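Local coordinates for protein ornithine carbamoyltransferase, anabolic (Campylobacter jejuni subsp. jejuni, PDB 3TPF) that probably catalyses the reversible transfer of the carbamoyl group from carbamoyl phosphate to ornithine, giving citrulline in arginine biosynthesis, at residues T7-K13 against I164-L169; L33-K37 against L297-D301. All blocks are in the same frame, centred on the assembly; numbering follows the deposited sequence.

Interaction 1: residues T7-K13 against I164-L169; sequences TLRDFSK and ITAAIL
L8, R9 and K13 pack on I164, T165, I168 and L169 in a buried, mainly apolar interdomain contact: the lead-in to helix 13-28, in the carbamoyl-phosphate domain, lies against the end of helix 157-169 in the Rossmann-like ornithine domain. The loop is shaped by an ST turn, in which T7 OG1 accepts from R9 N at 3.0 Å and a nearly straight 171°, followed by a short 3-10 turn. These bring L8 to face the helix, while R9 passes beside it. I164 meets R9 at about a right angle, its CD1 lying against CG and CD, the aliphatic part of the arginine. The chain then bends at chi3 (72°) and its guanidinium group leaves for E186, with Y124 as a second partner. L8 points toward the helix, its CB 4.2 Å from I164 CG2 and its CD1 beside the hydroxyl of T165, which is itself bonded back to S161 O one turn earlier. L8 also touches P126, a predicted carbamoyl-phosphate residue, so the contact probably lies just behind that site. I168 points at the loop and meets it with both branches. With CG1 anti to the carbonyl carbon (chi1 -67°), its CD1 is directed to the 3-10 turn, 4.1 Å from R9 CA and 3.6 Å from F11 O, and its other branch, CG2, lies against the start of helix 13-28, at K13 N. S12 caps that helix by bonding E15 N. K13, stretched from CG onward, runs obliquely over L169, its CG 4.0 Å from L169 CD2, and brings CE within 3.3 Å of L169 O.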
loop_
_atom_site.group_PDB
_atom_site.type_symbol
_atom_site.label_atom_id
_atom_site.label_comp_id
_atom_site.label_asym_id
_atom_site.label_seq_id
_atom_site.Cartn_x
_atom_site.Cartn_y
_atom_site.Cartn_z
ATOM N N THR B 7 -25.134 -7.418 -2.606
ATOM C CA THR B 7 -26.277 -6.511 -2.549
ATOM C C THR B 7 -27.199 -6.838 -1.375
ATOM O O THR B 7 -27.380 -7.994 -1.017
ATOM C CB THR B 7 -27.142 -6.567 -3.826
ATOM O OG1 THR B 7 -28.338 -5.800 -3.604
ATOM C CG2 THR B 7 -27.498 -7.989 -4.154
ATOM N N LEU B 8 -27.842 -5.836 -0.825
ATOM C CA LEU B 8 -28.760 -6.126 0.254
ATOM C C LEU B 8 -29.974 -6.949 -0.192
ATOM O O LEU B 8 -30.747 -7.477 0.629
ATOM C CB LEU B 8 -29.199 -4.825 0.902
ATOM C CG LEU B 8 -28.032 -4.235 1.704
ATOM C CD1 LEU B 8 -28.220 -2.801 2.130
ATOM C CD2 LEU B 8 -27.869 -5.177 2.870
ATOM N N ARG B 9 -30.155 -7.040 -1.502
ATOM C CA ARG B 9 -31.268 -7.819 -2.054
ATOM C C ARG B 9 -31.253 -9.223 -1.544
ATOM O O ARG B 9 -32.277 -9.837 -1.440
ATOM C CB ARG B 9 -31.188 -7.908 -3.559
ATOM C CG ARG B 9 -31.751 -6.695 -4.261
ATOM C CD ARG B 9 -31.526 -6.787 -5.736
ATOM N NE ARG B 9 -32.378 -7.774 -6.318
ATOM C CZ ARG B 9 -32.686 -7.813 -7.608
ATOM N NH1 ARG B 9 -32.197 -6.909 -8.458
ATOM N NH2 ARG B 9 -33.501 -8.766 -8.060
ATOM N N ASP B 10 -30.071 -9.744 -1.271
ATOM C CA ASP B 10 -29.910 -11.122 -0.825
ATOM C C ASP B 10 -30.134 -11.318 0.672
ATOM O O ASP B 10 -29.834 -12.378 1.197
ATOM C CB ASP B 10 -28.512 -11.639 -1.206
ATOM C CG ASP B 10 -28.289 -11.713 -2.728
ATOM O OD1 ASP B 10 -29.256 -11.984 -3.505
ATOM O OD2 ASP B 10 -27.126 -11.536 -3.157
ATOM N N PHE B 11 -30.597 -10.301 1.381
ATOM C CA PHE B 11 -30.761 -10.409 2.840
ATOM C C PHE B 11 -32.147 -10.052 3.365
ATOM O O PHE B 11 -32.943 -9.399 2.670
ATOM C CB PHE B 11 -29.716 -9.619 3.548
ATOM C CG PHE B 11 -28.344 -10.078 3.217
ATOM C CD1 PHE B 11 -27.723 -9.640 2.048
ATOM C CD2 PHE B 11 -27.706 -11.007 4.025
ATOM C CE1 PHE B 11 -26.502 -10.075 1.721
ATOM C CE2 PHE B 11 -26.459 -11.475 3.686
ATOM C CZ PHE B 11 -25.874 -10.999 2.535
ATOM N N SER B 12 -32.454 -10.590 4.546
ATOM C CA SER B 12 -33.748 -10.389 5.152
ATOM C C SER B 12 -33.723 -9.145 6.003
ATOM O O SER B 12 -32.671 -8.664 6.455
ATOM C CB SER B 12 -34.143 -11.548 6.025
ATOM O OG SER B 12 -33.290 -11.677 7.147
ATOM N N LYS B 13 -34.899 -8.581 6.164
ATOM C CA LYS B 13 -35.131 -7.485 7.094
ATOM C C LYS B 13 -34.367 -7.755 8.396
ATOM O O LYS B 13 -33.664 -6.911 8.913
ATOM C CB LYS B 13 -36.631 -7.376 7.376
ATOM C CG LYS B 13 -37.024 -6.171 8.187
ATOM C CD LYS B 13 -38.452 -6.175 8.705
ATOM C CE LYS B 13 -38.691 -4.944 9.622
ATOM N NZ LYS B 13 -40.071 -4.710 10.168
ATOM N N ILE B 164 -34.187 -0.611 -2.715
ATOM C CA ILE B 164 -34.165 -1.999 -2.252
ATOM C C ILE B 164 -34.262 -2.146 -0.767
ATOM O O ILE B 164 -35.028 -2.957 -0.270
ATOM C CB ILE B 164 -32.813 -2.626 -2.612
ATOM C CG1 ILE B 164 -32.860 -3.063 -4.059
ATOM C CG2 ILE B 164 -32.354 -3.738 -1.660
ATOM C CD1 ILE B 164 -31.457 -3.309 -4.595
ATOM N N THR B 165 -33.413 -1.418 -0.071
ATOM C CA THR B 165 -33.323 -1.546 1.383
ATOM C C THR B 165 -34.618 -1.047 2.025
ATOM O O THR B 165 -35.115 -1.630 2.994
ATOM C CB THR B 165 -32.191 -0.712 1.961
ATOM O OG1 THR B 165 -30.986 -1.095 1.342
ATOM C CG2 THR B 165 -32.097 -0.888 3.458
ATOM N N ALA B 166 -35.170 0.026 1.461
ATOM C CA ALA B 166 -36.456 0.569 1.915
ATOM C C ALA B 166 -37.518 -0.527 1.815
ATOM O O ALA B 166 -38.313 -0.786 2.721
ATOM C CB ALA B 166 -36.806 1.747 1.036
ATOM N N ALA B 167 -37.429 -1.192 0.687
ATOM C CA ALA B 167 -38.362 -2.214 0.289
ATOM C C ALA B 167 -38.320 -3.386 1.261
ATOM O O ALA B 167 -39.404 -3.977 1.611
ATOM C CB ALA B 167 -38.027 -2.718 -1.126
ATOM N N ILE B 168 -37.113 -3.741 1.673
ATOM C CA ILE B 168 -36.951 -4.895 2.549
ATOM C C ILE B 168 -37.400 -4.533 3.938
ATOM O O ILE B 168 -38.152 -5.269 4.587
ATOM C CB ILE B 168 -35.518 -5.440 2.581
ATOM C CG1 ILE B 168 -35.145 -6.039 1.215
ATOM C CG2 ILE B 168 -35.415 -6.531 3.628
ATOM C CD1 ILE B 168 -33.703 -6.357 0.962
ATOM N N LEU B 169 -36.994 -3.343 4.366
ATOM C CA LEU B 169 -37.131 -2.977 5.766
ATOM C C LEU B 169 -38.520 -2.546 6.147
ATOM O O LEU B 169 -38.893 -2.603 7.320
ATOM C CB LEU B 169 -36.146 -1.910 6.099
ATOM C CG LEU B 169 -34.666 -2.334 6.314
ATOM C CD1 LEU B 169 -33.939 -1.023 6.595
ATOM C CD2 LEU B 169 -34.401 -3.291 7.472
#

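Interaction 2: residues L33-K37 against L297-D301; sequences LLQDK and LCFLD
L34 and K37 face L297 and D301, a turn apart on helix 279-302, and each pair meets at about a right angle. The type II beta turn L34-K37, closed by K37 N to L34 O at 3.0 Å with D36 in the left-handed conformation, lies in the link from helix 13-28 to strand 38-43 in the parallel alpha/beta carbamoyl-phosphate domain. Its two corner residues, Q35 and D36, are exposed, and D36 pairs with K32 of a neighbouring subunit. L34 and K37, at its ends, point toward the helix. L34 divides its two methyls: CD1 crosses L297 and lies 3.9 Å from L297 CB, whereas CD2 passes alongside D301 in the opposite sense, 3.7 Å from D301 OD2. L34, L297 and D301 also touch F94 of strand 94-98, at the sheet of the carbamoyl-phosphate domain. L33 packs next to L34, its CB 3.9 Å from C298 SG, and L61 touches both L33 and C298. D301 carries CG anti to its backbone N (chi1 -173°), which sets the carboxylate beside the L34 methyl, within reach of K37. The lysine is bent at chi2 (-88°) and again at chi4, and these bends bring its ammonium to the carboxylate while CD and CE stay near the same oxygen. A salt bridge from R304 reaches the same atom, so two cationic groups share one oxygen, which would probably favour the charged aspartate. The K37 bond uses the syn lone pair of D301 OD1 at 3.1 Å, with NZ farther, 3.7 Å, from D301 OD2.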
loop_
_atom_site.group_PDB
_atom_site.type_symbol
_atom_site.label_atom_id
_atom_site.label_comp_id
_atom_site.label_asym_id
_atom_site.label_seq_id
_atom_site.Cartn_x
_atom_site.Cartn_y
_atom_site.Cartn_z
ATOM N N LEU B 33 -12.736 -9.686 17.153
ATOM C CA LEU B 33 -13.466 -10.898 16.818
ATOM C C LEU B 33 -12.937 -11.711 15.644
ATOM O O LEU B 33 -13.355 -12.817 15.413
ATOM C CB LEU B 33 -14.922 -10.528 16.520
ATOM C CG LEU B 33 -15.789 -9.807 17.554
ATOM C CD1 LEU B 33 -17.069 -9.414 16.761
ATOM C CD2 LEU B 33 -16.037 -10.665 18.841
ATOM N N LEU B 34 -12.052 -11.116 14.881
ATOM C CA LEU B 34 -11.449 -11.767 13.757
ATOM C C LEU B 34 -9.928 -11.776 13.890
ATOM O O LEU B 34 -9.207 -11.543 12.975
ATOM C CB LEU B 34 -11.863 -11.054 12.512
ATOM C CG LEU B 34 -13.342 -11.021 12.256
ATOM C CD1 LEU B 34 -13.612 -10.366 10.873
ATOM C CD2 LEU B 34 -13.889 -12.435 12.365
ATOM N N GLN B 35 -9.425 -12.180 15.023
ATOM C CA GLN B 35 -7.963 -12.316 15.143
ATOM C C GLN B 35 -7.300 -13.087 13.973
ATOM O O GLN B 35 -7.770 -14.106 13.518
ATOM C CB GLN B 35 -7.566 -12.854 16.489
ATOM C CG GLN B 35 -7.507 -11.734 17.510
ATOM C CD GLN B 35 -7.389 -12.292 18.950
ATOM O OE1 GLN B 35 -6.622 -13.242 19.201
ATOM N NE2 GLN B 35 -8.176 -11.716 19.887
ATOM N N ASP B 36 -6.230 -12.528 13.481
ATOM C CA ASP B 36 -5.455 -13.090 12.370
ATOM C C ASP B 36 -6.184 -13.256 11.015
ATOM O O ASP B 36 -5.576 -13.783 10.103
ATOM C CB ASP B 36 -4.849 -14.406 12.741
ATOM C CG ASP B 36 -3.874 -14.277 13.920
ATOM O OD1 ASP B 36 -3.343 -13.130 14.131
ATOM O OD2 ASP B 36 -3.651 -15.325 14.638
ATOM N N LYS B 37 -7.403 -12.783 10.862
ATOM C CA LYS B 37 -8.067 -12.980 9.661
ATOM C C LYS B 37 -7.652 -11.951 8.583
ATOM O O LYS B 37 -7.205 -10.881 8.889
ATOM C CB LYS B 37 -9.551 -12.859 9.878
ATOM C CG LYS B 37 -10.130 -13.923 10.788
ATOM C CD LYS B 37 -10.557 -15.187 10.050
ATOM C CE LYS B 37 -10.723 -16.307 11.082
ATOM N NZ LYS B 37 -11.971 -17.107 10.971
ATOM N N LEU B 297 -18.337 -8.056 8.227
ATOM C CA LEU B 297 -17.250 -9.014 8.233
ATOM C C LEU B 297 -17.473 -10.074 9.364
ATOM O O LEU B 297 -17.294 -11.278 9.063
ATOM C CB LEU B 297 -15.915 -8.360 8.475
ATOM C CG LEU B 297 -15.301 -7.413 7.481
ATOM C CD1 LEU B 297 -14.055 -6.824 8.220
ATOM C CD2 LEU B 297 -14.990 -8.049 6.128
ATOM N N CYS B 298 -17.928 -9.715 10.560
ATOM C CA CYS B 298 -18.168 -10.805 11.528
ATOM C C CYS B 298 -19.225 -11.756 10.998
ATOM O O CYS B 298 -19.223 -12.981 11.279
ATOM C CB CYS B 298 -18.541 -10.311 12.953
ATOM S SG CYS B 298 -17.250 -9.236 13.675
ATOM N N PHE B 299 -20.192 -11.161 10.342
ATOM C CA PHE B 299 -21.369 -11.882 9.943
ATOM C C PHE B 299 -20.999 -12.880 8.877
ATOM O O PHE B 299 -21.370 -14.044 8.985
ATOM C CB PHE B 299 -22.382 -10.934 9.416
ATOM C CG PHE B 299 -23.509 -11.584 8.693
ATOM C CD1 PHE B 299 -24.572 -12.117 9.374
ATOM C CD2 PHE B 299 -23.540 -11.621 7.297
ATOM C CE1 PHE B 299 -25.641 -12.739 8.703
ATOM C CE2 PHE B 299 -24.638 -12.214 6.614
ATOM C CZ PHE B 299 -25.683 -12.777 7.322
ATOM N N LEU B 300 -20.277 -12.429 7.838
ATOM C CA LEU B 300 -19.819 -13.306 6.765
ATOM C C LEU B 300 -18.854 -14.392 7.306
ATOM O O LEU B 300 -18.762 -15.474 6.729
ATOM C CB LEU B 300 -19.109 -12.559 5.638
ATOM C CG LEU B 300 -19.912 -11.574 4.790
ATOM C CD1 LEU B 300 -18.970 -10.665 4.020
ATOM C CD2 LEU B 300 -21.013 -12.186 3.933
ATOM N N ASP B 301 -18.155 -14.125 8.400
ATOM C CA ASP B 301 -17.240 -15.135 8.961
ATOM C C ASP B 301 -18.024 -16.329 9.461
ATOM O O ASP B 301 -17.570 -17.458 9.378
ATOM C CB ASP B 301 -16.432 -14.544 10.092
ATOM C CG ASP B 301 -15.362 -15.478 10.590
ATOM O OD1 ASP B 301 -14.494 -15.850 9.754
ATOM O OD2 ASP B 301 -15.342 -15.813 11.809
#

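Overall arrangement
From the N terminus, the chain gives 7-13 first, then helix 13-28, and soon afterwards 33-37, all in the carbamoyl-phosphate part. It then runs through the first sheet, helix 126-138 and strand 148-152 to 164-169, which closes interaction 1 across the two domains. Only after the rest of the second sheet does helix 279-302 return to close interaction 2 at 297-301. The segments alternate, so the two long loops cross rather than nest. The centres are about 23 Å apart, yet the rings of F11 and F299 touch between them. Helix 13-28 is common ground: it touches side chains of both contacts. Together they tie the carbamoyl-phosphate region to the ornithine domain and to the C-terminal helix.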